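Dihydrodipicolinate reductase N-terminus domain-containing protein (Mycobacterium smegmatis, PDB 6IAQ) probably acts as an NADP-dependent amine dehydrogenase, carrying out the asymmetric reductive amination of ketones to amines. Local coordinates at residues N102-W114 against I314-D328. Sequence-based numbering, arbitrary orientation.
Sequences NAVTLSEEMLYPW and IPDVIAAPPGIVTVD. With NAP (NADP nicotinamide-adenine-dinucleotide phosphate), chain F; EDO (1,2-ethanediol), chain E.
Ile324 and Trp114 meet from opposite directions, the CG2 methyl of the isoleucine lying 3.7 Å from CZ2 of the indole. With CG1 anti to its carbonyl carbon (chi1 -67°), Ile324 sends CD1 on toward CG of Pro113, while its CG2 is also approached by CE of Met110; a branched residue thus fills the angle between three apolar neighbours. Leu111 CD1 reaches Val327 CG2 at 3.9 Å, the two side chains crossing at about a right angle. At the strand, Val104 points at helix 314-319, with CG1 against CG1 of Ile314 (4.0 Å) and CG2 facing CG2 of Val317, compact branches suited to a strand covered by a helix. These segments belong to the Rossmann-type dinucleotide-binding domain: 102-105 is an inner strand of its parallel sheet, and the late strand 323-324 closes one edge beyond 134-137.

Polar links between the segments run through water. One molecule donates to Leu111 O and accepts from Val327 N; another accepts from Trp114 NE1 (3.0 Å) and donates to Thr326 OG1. That hydroxyl in turn donates to Asp328 OD1 at 2.7 Å, on the syn side but 26° out of the carboxylate plane; threonine suits the place because, besides this polar arm, it has a methyl, CG2, which rests 3.8 Å from Tyr112 CD1. The same Asp328 OD1 lies at the edge of the tyrosine ring, near its plane. Asn102 sets its amide beside Ile318, but its ND2 is bound to Asp76 O and its OD1 to Thr134 N.

Beyond the strand, Leu106 O accepts a hydrogen bond from the nicotinamide carboxamide N7N (2.9 Å, 168°), and Glu108 OE2 accepts from the ribose hydroxyl O2D.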
ATOM      1  N   ASN A 102      -7.464  17.872  19.229  1.00 30.64           N
ATOM      2  CA  ASN A 102      -7.265  16.724  18.300  1.00 31.67           C
ATOM      3  C   ASN A 102      -6.376  15.700  19.013  1.00 32.55           C
ATOM      4  O   ASN A 102      -5.439  16.117  19.741  1.00 32.03           O
ATOM      5  CB  ASN A 102      -6.588  17.145  17.004  1.00 31.36           C
ATOM      6  CG  ASN A 102      -7.390  18.170  16.215  1.00 34.68           C
ATOM      7  OD1 ASN A 102      -8.535  17.916  15.852  1.00 28.76           O
ATOM      8  ND2 ASN A 102      -6.787  19.319  15.941  1.00 30.80           N
ATOM      9  N   ALA A 103      -6.633  14.415  18.811  1.00 31.96           N
ATOM     10  CA  ALA A 103      -5.833  13.346  19.452  1.00 32.60           C
ATOM     11  C   ALA A 103      -5.497  12.263  18.424  1.00 31.46           C
ATOM     12  O   ALA A 103      -6.396  11.780  17.738  1.00 30.98           O
ATOM     13  CB  ALA A 103      -6.553  12.774  20.657  1.00 34.03           C
ATOM     14  N   VAL A 104      -4.213  11.942  18.335  1.00 32.02           N
ATOM     15  CA  VAL A 104      -3.722  10.713  17.656  1.00 32.64           C
ATOM     16  C   VAL A 104      -3.233   9.788  18.788  1.00 29.30           C
ATOM     17  O   VAL A 104      -2.587  10.292  19.720  1.00 27.98           O
ATOM     18  CB  VAL A 104      -2.669  11.108  16.602  1.00 34.95           C
ATOM     19  CG1 VAL A 104      -1.392  11.665  17.216  1.00 37.25           C
ATOM     20  CG2 VAL A 104      -2.388   9.973  15.654  1.00 40.17           C
ATOM     21  N   THR A 105      -3.623   8.521  18.769  1.00 29.02           N
ATOM     22  CA  THR A 105      -3.314   7.569  19.863  1.00 31.81           C
ATOM     23  C   THR A 105      -2.843   6.219  19.310  1.00 30.37           C
ATOM     24  O   THR A 105      -3.363   5.791  18.261  1.00 27.40           O
ATOM     25  CB  THR A 105      -4.517   7.388  20.789  1.00 28.42           C
ATOM     26  OG1 THR A 105      -4.138   6.552  21.886  1.00 27.77           O
ATOM     27  CG2 THR A 105      -5.729   6.794  20.115  1.00 28.57           C
ATOM     28  N   LEU A 106      -1.969   5.551  20.059  1.00 26.91           N
ATOM     29  CA  LEU A 106      -1.499   4.178  19.745  1.00 27.97           C
ATOM     30  C   LEU A 106      -2.510   3.153  20.214  1.00 26.11           C
ATOM     31  O   LEU A 106      -2.269   1.967  19.919  1.00 26.80           O
ATOM     32  CB  LEU A 106      -0.135   3.942  20.400  1.00 23.14           C
ATOM     33  CG  LEU A 106       0.999   4.742  19.790  1.00 24.67           C
ATOM     34  CD1 LEU A 106       2.308   4.324  20.399  1.00 23.82           C
ATOM     35  CD2 LEU A 106       0.989   4.657  18.257  1.00 25.62           C
ATOM     36  N   SER A 107      -3.578   3.539  20.950  1.00 25.19           N
ATOM     37  CA  SER A 107      -4.553   2.556  21.481  1.00 24.98           C
ATOM     38  C   SER A 107      -4.963   1.572  20.367  1.00 29.17           C
ATOM     39  O   SER A 107      -5.583   2.011  19.407  1.00 25.38           O
ATOM     40  CB  SER A 107      -5.748   3.222  22.121  1.00 28.76           C
ATOM     41  OG  SER A 107      -5.351   3.911  23.303  1.00 29.50           O
ATOM     42  N   GLU A 108      -4.662   0.277  20.525  1.00 28.75           N
ATOM     43  CA  GLU A 108      -4.853  -0.739  19.458  1.00 27.39           C
ATOM     44  C   GLU A 108      -6.349  -0.848  19.145  1.00 31.13           C
ATOM     45  O   GLU A 108      -6.710  -1.016  17.978  1.00 29.43           O
ATOM     46  CB  GLU A 108      -4.234  -2.094  19.845  1.00 27.36           C
ATOM     47  CG  GLU A 108      -2.710  -2.073  19.848  1.00 26.12           C
ATOM     48  CD  GLU A 108      -2.042  -1.711  21.156  1.00 29.06           C
ATOM     49  OE1 GLU A 108      -2.724  -1.077  22.010  1.00 31.02           O
ATOM     50  OE2 GLU A 108      -0.833  -2.027  21.308  1.00 27.75           O
ATOM     51  N   GLU A 109      -7.212  -0.773  20.158  1.00 29.91           N
ATOM     52  CA  GLU A 109      -8.673  -0.892  19.933  1.00 29.50           C
ATOM     53  C   GLU A 109      -9.175   0.329  19.149  1.00 29.40           C
ATOM     54  O   GLU A 109     -10.114   0.174  18.341  1.00 30.80           O
ATOM     55  CB  GLU A 109      -9.426  -1.130  21.245  1.00 31.61           C
ATOM     56  CG  GLU A 109     -10.844  -1.548  20.985  1.00 33.04           C
ATOM     57  CD  GLU A 109     -11.738  -1.689  22.203  1.00 34.69           C
ATOM     58  OE1 GLU A 109     -11.226  -1.566  23.341  1.00 34.36           O
ATOM     59  OE2 GLU A 109     -12.943  -1.916  21.998  1.00 36.72           O
ATOM     60  N   MET A 110      -8.538   1.495  19.301  1.00 30.37           N
ATOM     61  CA  MET A 110      -8.985   2.728  18.605  1.00 32.59           C
ATOM     62  C   MET A 110      -8.683   2.617  17.098  1.00 34.87           C
ATOM     63  O   MET A 110      -9.148   3.475  16.352  1.00 33.99           O
ATOM     64  CB  MET A 110      -8.312   3.975  19.184  1.00 34.08           C
ATOM     65  CG  MET A 110      -9.074   4.593  20.352  1.00 37.03           C
ATOM     66  SD  MET A 110     -10.703   5.246  19.828  1.00 34.23           S
ATOM     67  CE  MET A 110     -10.203   6.649  18.843  1.00 36.27           C
ATOM     68  N   LEU A 111      -7.930   1.606  16.645  1.00 34.91           N
ATOM     69  CA  LEU A 111      -7.672   1.423  15.185  1.00 29.18           C
ATOM     70  C   LEU A 111      -9.018   1.398  14.459  1.00 30.21           C
ATOM     71  O   LEU A 111      -9.146   2.072  13.379  1.00 28.76           O
ATOM     72  CB  LEU A 111      -6.895   0.122  14.951  1.00 30.92           C
ATOM     73  CG  LEU A 111      -6.550  -0.165  13.488  1.00 28.20           C
ATOM     74  CD1 LEU A 111      -5.465   0.768  12.996  1.00 28.70           C
ATOM     75  CD2 LEU A 111      -6.155  -1.632  13.336  1.00 30.54           C
ATOM     76  N   TYR A 112      -9.971   0.659  15.020  1.00 30.91           N
ATOM     77  CA  TYR A 112     -11.340   0.536  14.483  1.00 35.36           C
ATOM     78  C   TYR A 112     -12.248   0.063  15.611  1.00 33.04           C
ATOM     79  O   TYR A 112     -12.444  -1.138  15.787  1.00 30.60           O
ATOM     80  CB  TYR A 112     -11.376  -0.398  13.269  1.00 36.99           C
ATOM     81  CG  TYR A 112     -12.597  -0.169  12.412  1.00 37.13           C
ATOM     82  CD1 TYR A 112     -12.605   0.791  11.401  1.00 37.54           C
ATOM     83  CD2 TYR A 112     -13.770  -0.863  12.670  1.00 41.46           C
ATOM     84  CE1 TYR A 112     -13.750   1.032  10.651  1.00 35.86           C
ATOM     85  CE2 TYR A 112     -14.920  -0.638  11.929  1.00 39.11           C
ATOM     86  CZ  TYR A 112     -14.906   0.316  10.927  1.00 39.94           C
ATOM     87  OH  TYR A 112     -16.029   0.540  10.198  1.00 44.77           O
ATOM     88  N   PRO A 113     -12.759   0.996  16.452  1.00 32.18           N
ATOM     89  CA  PRO A 113     -13.436   0.616  17.693  1.00 33.17           C
ATOM     90  C   PRO A 113     -14.955   0.443  17.629  1.00 37.42           C
ATOM     91  O   PRO A 113     -15.522   0.009  18.632  1.00 42.25           O
ATOM     92  CB  PRO A 113     -13.089   1.824  18.566  1.00 32.78           C
ATOM     93  CG  PRO A 113     -13.193   2.997  17.613  1.00 33.86           C
ATOM     94  CD  PRO A 113     -12.605   2.457  16.328  1.00 32.18           C
ATOM     95  N   TRP A 114     -15.573   0.739  16.482  1.00 32.23           N
ATOM     96  CA  TRP A 114     -17.046   0.856  16.346  1.00 36.26           C
ATOM     97  C   TRP A 114     -17.744  -0.455  16.773  1.00 36.02           C
ATOM     98  O   TRP A 114     -18.827  -0.365  17.391  1.00 42.94           O
ATOM     99  CB  TRP A 114     -17.412   1.217  14.909  1.00 30.11           C
ATOM    100  CG  TRP A 114     -16.820   2.505  14.433  1.00 32.39           C
ATOM    101  CD1 TRP A 114     -15.769   2.630  13.580  1.00 30.40           C
ATOM    102  CD2 TRP A 114     -17.221   3.845  14.784  1.00 35.05           C
ATOM    103  NE1 TRP A 114     -15.491   3.960  13.383  1.00 34.29           N
ATOM    104  CE2 TRP A 114     -16.375   4.730  14.083  1.00 36.92           C
ATOM    105  CE3 TRP A 114     -18.220   4.387  15.594  1.00 32.63           C
ATOM    106  CZ2 TRP A 114     -16.483   6.123  14.176  1.00 38.15           C
ATOM    107  CZ3 TRP A 114     -18.337   5.758  15.686  1.00 35.72           C
ATOM    108  CH2 TRP A 114     -17.475   6.630  14.995  1.00 38.12           C
ATOM    109  N   ILE A 314      -0.033  13.079  11.975  1.00 28.24           N
ATOM    110  CA  ILE A 314      -0.485  14.280  12.741  1.00 32.96           C
ATOM    111  C   ILE A 314      -1.092  15.310  11.781  1.00 35.01           C
ATOM    112  O   ILE A 314      -2.180  15.821  12.060  1.00 33.44           O
ATOM    113  CB  ILE A 314       0.633  14.854  13.633  1.00 30.24           C
ATOM    114  CG1 ILE A 314       0.844  13.971  14.872  1.00 29.93           C
ATOM    115  CG2 ILE A 314       0.331  16.298  14.027  1.00 32.84           C
ATOM    116  CD1 ILE A 314       2.136  14.243  15.580  1.00 31.27           C
ATOM    117  N   PRO A 315      -0.471  15.664  10.634  1.00 36.93           N
ATOM    118  CA  PRO A 315      -1.095  16.632   9.721  1.00 41.12           C
ATOM    119  C   PRO A 315      -2.455  16.153   9.193  1.00 37.86           C
ATOM    120  O   PRO A 315      -3.340  16.987   9.017  1.00 36.06           O
ATOM    121  CB  PRO A 315      -0.102  16.809   8.569  1.00 40.41           C
ATOM    122  CG  PRO A 315       1.228  16.368   9.158  1.00 41.14           C
ATOM    123  CD  PRO A 315       0.893  15.334  10.222  1.00 39.21           C
ATOM    124  N   ASP A 316      -2.591  14.842   8.950  1.00 35.98           N
ATOM    125  CA  ASP A 316      -3.836  14.231   8.436  1.00 32.42           C
ATOM    126  C   ASP A 316      -4.919  14.418   9.472  1.00 35.44           C
ATOM    127  O   ASP A 316      -6.023  14.776   9.080  1.00 39.47           O
ATOM    128  CB  ASP A 316      -3.665  12.754   8.080  1.00 37.64           C
ATOM    129  CG  ASP A 316      -2.643  12.484   6.988  1.00 42.49           C
ATOM    130  OD1 ASP A 316      -2.313  13.457   6.243  1.00 38.08           O
ATOM    131  OD2 ASP A 316      -2.174  11.322   6.907  1.00 39.27           O
ATOM    132  N   VAL A 317      -4.599  14.190  10.757  1.00 35.07           N
ATOM    133  CA  VAL A 317      -5.617  14.159  11.840  1.00 35.61           C
ATOM    134  C   VAL A 317      -6.039  15.611  12.110  1.00 33.66           C
ATOM    135  O   VAL A 317      -7.238  15.850  12.250  1.00 30.61           O
ATOM    136  CB  VAL A 317      -5.083  13.411  13.081  1.00 37.82           C
ATOM    137  CG1 VAL A 317      -5.934  13.644  14.313  1.00 35.51           C
ATOM    138  CG2 VAL A 317      -4.982  11.908  12.798  1.00 37.71           C
ATOM    139  N   ILE A 318      -5.108  16.566  12.078  1.00 33.51           N
ATOM    140  CA  ILE A 318      -5.473  18.005  12.235  1.00 37.41           C
ATOM    141  C   ILE A 318      -6.410  18.415  11.096  1.00 42.61           C
ATOM    142  O   ILE A 318      -7.477  18.983  11.392  1.00 38.67           O
ATOM    143  CB  ILE A 318      -4.236  18.905  12.350  1.00 39.96           C
ATOM    144  CG1 ILE A 318      -3.484  18.611  13.659  1.00 35.75           C
ATOM    145  CG2 ILE A 318      -4.662  20.371  12.244  1.00 41.07           C
ATOM    146  CD1 ILE A 318      -2.091  19.169  13.699  1.00 41.69           C
ATOM    147  N   ALA A 319      -6.064  18.081   9.851  1.00 40.37           N
ATOM    148  CA  ALA A 319      -6.825  18.467   8.634  1.00 38.88           C
ATOM    149  C   ALA A 319      -8.142  17.685   8.492  1.00 36.09           C
ATOM    150  O   ALA A 319      -8.982  18.117   7.698  1.00 39.20           O
ATOM    151  CB  ALA A 319      -5.947  18.264   7.421  1.00 35.85           C
ATOM    152  N   ALA A 320      -8.356  16.580   9.210  1.00 33.20           N
ATOM    153  CA  ALA A 320      -9.508  15.660   8.984  1.00 31.94           C
ATOM    154  C   ALA A 320     -10.781  16.251   9.571  1.00 35.94           C
ATOM    155  O   ALA A 320     -10.716  17.105  10.438  1.00 35.08           O
ATOM    156  CB  ALA A 320      -9.247  14.313   9.601  1.00 33.43           C
ATOM    157  N   PRO A 321     -11.972  15.776   9.164  1.00 37.41           N
ATOM    158  CA  PRO A 321     -13.225  16.171   9.808  1.00 39.48           C
ATOM    159  C   PRO A 321     -13.269  15.830  11.292  1.00 39.84           C
ATOM    160  O   PRO A 321     -12.587  14.906  11.742  1.00 40.93           O
ATOM    161  CB  PRO A 321     -14.305  15.345   9.098  1.00 38.35           C
ATOM    162  CG  PRO A 321     -13.683  15.037   7.745  1.00 39.89           C
ATOM    163  CD  PRO A 321     -12.201  14.867   8.032  1.00 41.22           C
ATOM    164  N   PRO A 322     -14.048  16.591  12.102  1.00 35.64           N
ATOM    165  CA  PRO A 322     -14.186  16.286  13.525  1.00 34.91           C
ATOM    166  C   PRO A 322     -14.880  14.932  13.701  1.00 34.35           C
ATOM    167  O   PRO A 322     -15.598  14.511  12.799  1.00 32.26           O
ATOM    168  CB  PRO A 322     -15.037  17.433  14.093  1.00 38.12           C
ATOM    169  CG  PRO A 322     -14.878  18.559  13.061  1.00 38.60           C
ATOM    170  CD  PRO A 322     -14.721  17.840  11.728  1.00 36.30           C
ATOM    171  N   GLY A 323     -14.653  14.303  14.854  1.00 32.03           N
ATOM    172  CA  GLY A 323     -15.161  12.961  15.171  1.00 32.68           C
ATOM    173  C   GLY A 323     -14.031  11.941  15.268  1.00 31.93           C
ATOM    174  O   GLY A 323     -12.850  12.331  15.189  1.00 31.94           O
ATOM    175  N   ILE A 324     -14.385  10.687  15.517  1.00 28.44           N
ATOM    176  CA  ILE A 324     -13.478   9.524  15.353  1.00 30.40           C
ATOM    177  C   ILE A 324     -13.278   9.339  13.849  1.00 29.09           C
ATOM    178  O   ILE A 324     -14.274   9.048  13.160  1.00 34.18           O
ATOM    179  CB  ILE A 324     -14.037   8.243  16.010  1.00 28.78           C
ATOM    180  CG1 ILE A 324     -14.096   8.371  17.534  1.00 30.61           C
ATOM    181  CG2 ILE A 324     -13.211   7.020  15.604  1.00 35.32           C
ATOM    182  CD1 ILE A 324     -14.697   7.134  18.183  1.00 28.31           C
ATOM    183  N   VAL A 325     -12.058   9.541  13.365  1.00 29.35           N
ATOM    184  CA  VAL A 325     -11.715   9.259  11.941  1.00 28.33           C
ATOM    185  C   VAL A 325     -10.694   8.112  11.926  1.00 33.03           C
ATOM    186  O   VAL A 325      -9.586   8.298  12.445  1.00 36.64           O
ATOM    187  CB  VAL A 325     -11.209  10.523  11.222  1.00 33.18           C
ATOM    188  CG1 VAL A 325     -10.895  10.196   9.761  1.00 34.05           C
ATOM    189  CG2 VAL A 325     -12.225  11.672  11.283  1.00 34.71           C
ATOM    190  N   THR A 326     -11.068   6.970  11.379  1.00 31.71           N
ATOM    191  CA  THR A 326     -10.226   5.760  11.265  1.00 32.79           C
ATOM    192  C   THR A 326      -9.298   5.870  10.048  1.00 34.90           C
ATOM    193  O   THR A 326      -9.629   6.551   9.065  1.00 32.52           O
ATOM    194  CB  THR A 326     -11.099   4.506  11.225  1.00 29.22           C
ATOM    195  OG1 THR A 326     -12.027   4.652  10.144  1.00 30.96           O
ATOM    196  CG2 THR A 326     -11.844   4.301  12.522  1.00 30.07           C
ATOM    197  N   VAL A 327      -8.153   5.208  10.129  1.00 30.85           N
ATOM    198  CA  VAL A 327      -7.011   5.405   9.190  1.00 30.46           C
ATOM    199  C   VAL A 327      -7.347   4.902   7.777  1.00 28.94           C
ATOM    200  O   VAL A 327      -6.734   5.387   6.835  1.00 32.59           O
ATOM    201  CB  VAL A 327      -5.752   4.732   9.754  1.00 28.22           C
ATOM    202  CG1 VAL A 327      -5.254   5.518  10.970  1.00 29.59           C
ATOM    203  CG2 VAL A 327      -5.977   3.249  10.046  1.00 26.83           C
ATOM    204  N   ASP A 328      -8.262   3.963   7.632  1.00 28.83           N
ATOM    205  CA  ASP A 328      -8.778   3.508   6.315  1.00 35.80           C
ATOM    206  C   ASP A 328      -9.455   4.666   5.570  1.00 38.32           C
ATOM    207  O   ASP A 328      -9.510   4.589   4.340  1.00 36.45           O
ATOM    208  CB  ASP A 328      -9.763   2.352   6.484  1.00 39.37           C
ATOM    209  CG  ASP A 328     -10.952   2.712   7.364  1.00 43.03           C
ATOM    210  OD1 ASP A 328     -10.752   2.947   8.558  1.00 38.16           O
ATOM    211  OD2 ASP A 328     -12.056   2.748   6.840  1.00 37.44           O
TER
HETATM  212  PA  NAP F 402       4.879   2.198  28.500  1.00 26.75           P
HETATM  213  O1A NAP F 402       6.309   2.373  28.293  1.00 26.25           O
HETATM  214  O2A NAP F 402       4.271   1.387  29.683  1.00 25.71           O
HETATM  215  O5B NAP F 402       4.240   3.700  28.520  1.00 29.38           O
HETATM  216  C5B NAP F 402       2.916   3.977  28.996  1.00 29.66           C
HETATM  217  C4B NAP F 402       2.904   5.393  29.556  1.00 32.85           C
HETATM  218  O4B NAP F 402       1.598   5.771  29.984  1.00 33.64           O
HETATM  219  C3B NAP F 402       3.838   5.622  30.774  1.00 34.37           C
HETATM  220  O3B NAP F 402       4.615   6.791  30.418  1.00 34.47           O
HETATM  221  C2B NAP F 402       2.936   5.963  31.957  1.00 38.56           C
HETATM  222  O2B NAP F 402       3.454   7.011  32.807  1.00 41.17           O
HETATM  223  C1B NAP F 402       1.791   6.562  31.201  1.00 33.78           C
HETATM  224  N9A NAP F 402       0.487   6.595  31.859  1.00 37.01           N
HETATM  225  C8A NAP F 402      -0.258   5.577  32.336  1.00 33.26           C
HETATM  226  N7A NAP F 402      -1.423   6.075  32.770  1.00 34.98           N
HETATM  227  C5A NAP F 402      -1.436   7.398  32.482  1.00 37.22           C
HETATM  228  C6A NAP F 402      -2.364   8.548  32.631  1.00 38.30           C
HETATM  229  N6A NAP F 402      -3.559   8.394  33.187  1.00 40.84           N
HETATM  230  N1A NAP F 402      -1.968   9.747  32.208  1.00 37.82           N
HETATM  231  C2A NAP F 402      -0.774   9.975  31.624  1.00 38.14           C
HETATM  232  N3A NAP F 402       0.138   8.993  31.441  1.00 37.50           N
HETATM  233  C4A NAP F 402      -0.169   7.741  31.887  1.00 34.81           C
HETATM  234  O3  NAP F 402       4.154   1.530  27.183  1.00 27.67           O
HETATM  235  PN  NAP F 402       4.534   1.870  25.605  1.00 25.24           P
HETATM  236  O1N NAP F 402       5.416   0.831  24.985  1.00 27.32           O
HETATM  237  O2N NAP F 402       4.938   3.295  25.455  1.00 24.96           O
HETATM  238  O5D NAP F 402       3.024   1.621  25.139  1.00 24.22           O
HETATM  239  C5D NAP F 402       1.905   2.466  25.432  1.00 25.52           C
HETATM  240  C4D NAP F 402       0.609   2.008  24.823  1.00 26.50           C
HETATM  241  O4D NAP F 402       0.746   2.097  23.367  1.00 27.28           O
HETATM  242  C3D NAP F 402       0.278   0.598  25.224  1.00 25.18           C
HETATM  243  O3D NAP F 402      -1.094   0.423  25.524  1.00 23.76           O
HETATM  244  C2D NAP F 402       0.656  -0.206  23.973  1.00 25.39           C
HETATM  245  O2D NAP F 402      -0.092  -1.430  23.939  1.00 24.89           O
HETATM  246  C1D NAP F 402       0.355   0.827  22.849  1.00 26.95           C
HETATM  247  N1N NAP F 402       1.123   0.546  21.623  1.00 23.74           N
HETATM  248  C2N NAP F 402       0.459   0.486  20.484  1.00 24.60           C
HETATM  249  C3N NAP F 402       1.137   0.163  19.318  1.00 24.38           C
HETATM  250  C7N NAP F 402       0.426   0.133  17.982  1.00 26.19           C
HETATM  251  O7N NAP F 402       1.075  -0.319  17.039  1.00 26.83           O
HETATM  252  N7N NAP F 402      -0.822   0.611  17.837  1.00 24.85           N
HETATM  253  C4N NAP F 402       2.509  -0.077  19.373  1.00 22.74           C
HETATM  254  C5N NAP F 402       3.189  -0.003  20.585  1.00 23.77           C
HETATM  255  C6N NAP F 402       2.447   0.321  21.694  1.00 22.34           C
HETATM  256  P2B NAP F 402       4.810   6.850  33.636  1.00 38.72           P
HETATM  257  O1X NAP F 402       5.956   6.811  32.667  1.00 35.82           O
HETATM  258  O2X NAP F 402       4.957   8.176  34.379  1.00 37.48           O
HETATM  259  O3X NAP F 402       4.455   5.594  34.439  1.00 43.32           O
HETATM  260  C1  EDO E 401       1.688  -3.887  19.160  1.00 35.34           C
HETATM  261  O1  EDO E 401       0.422  -3.294  19.214  1.00 36.31           O
HETATM  262  C2  EDO E 401       2.121  -4.044  17.745  1.00 37.27           C
HETATM  263  O2  EDO E 401       2.782  -2.879  17.257  1.00 38.84           O
HETATM  264  O   HOH W   1      -7.975   4.416  12.923  1.00 25.42           O
HETATM  265  O   HOH W   2     -14.476   5.126  10.847  1.00 31.50           O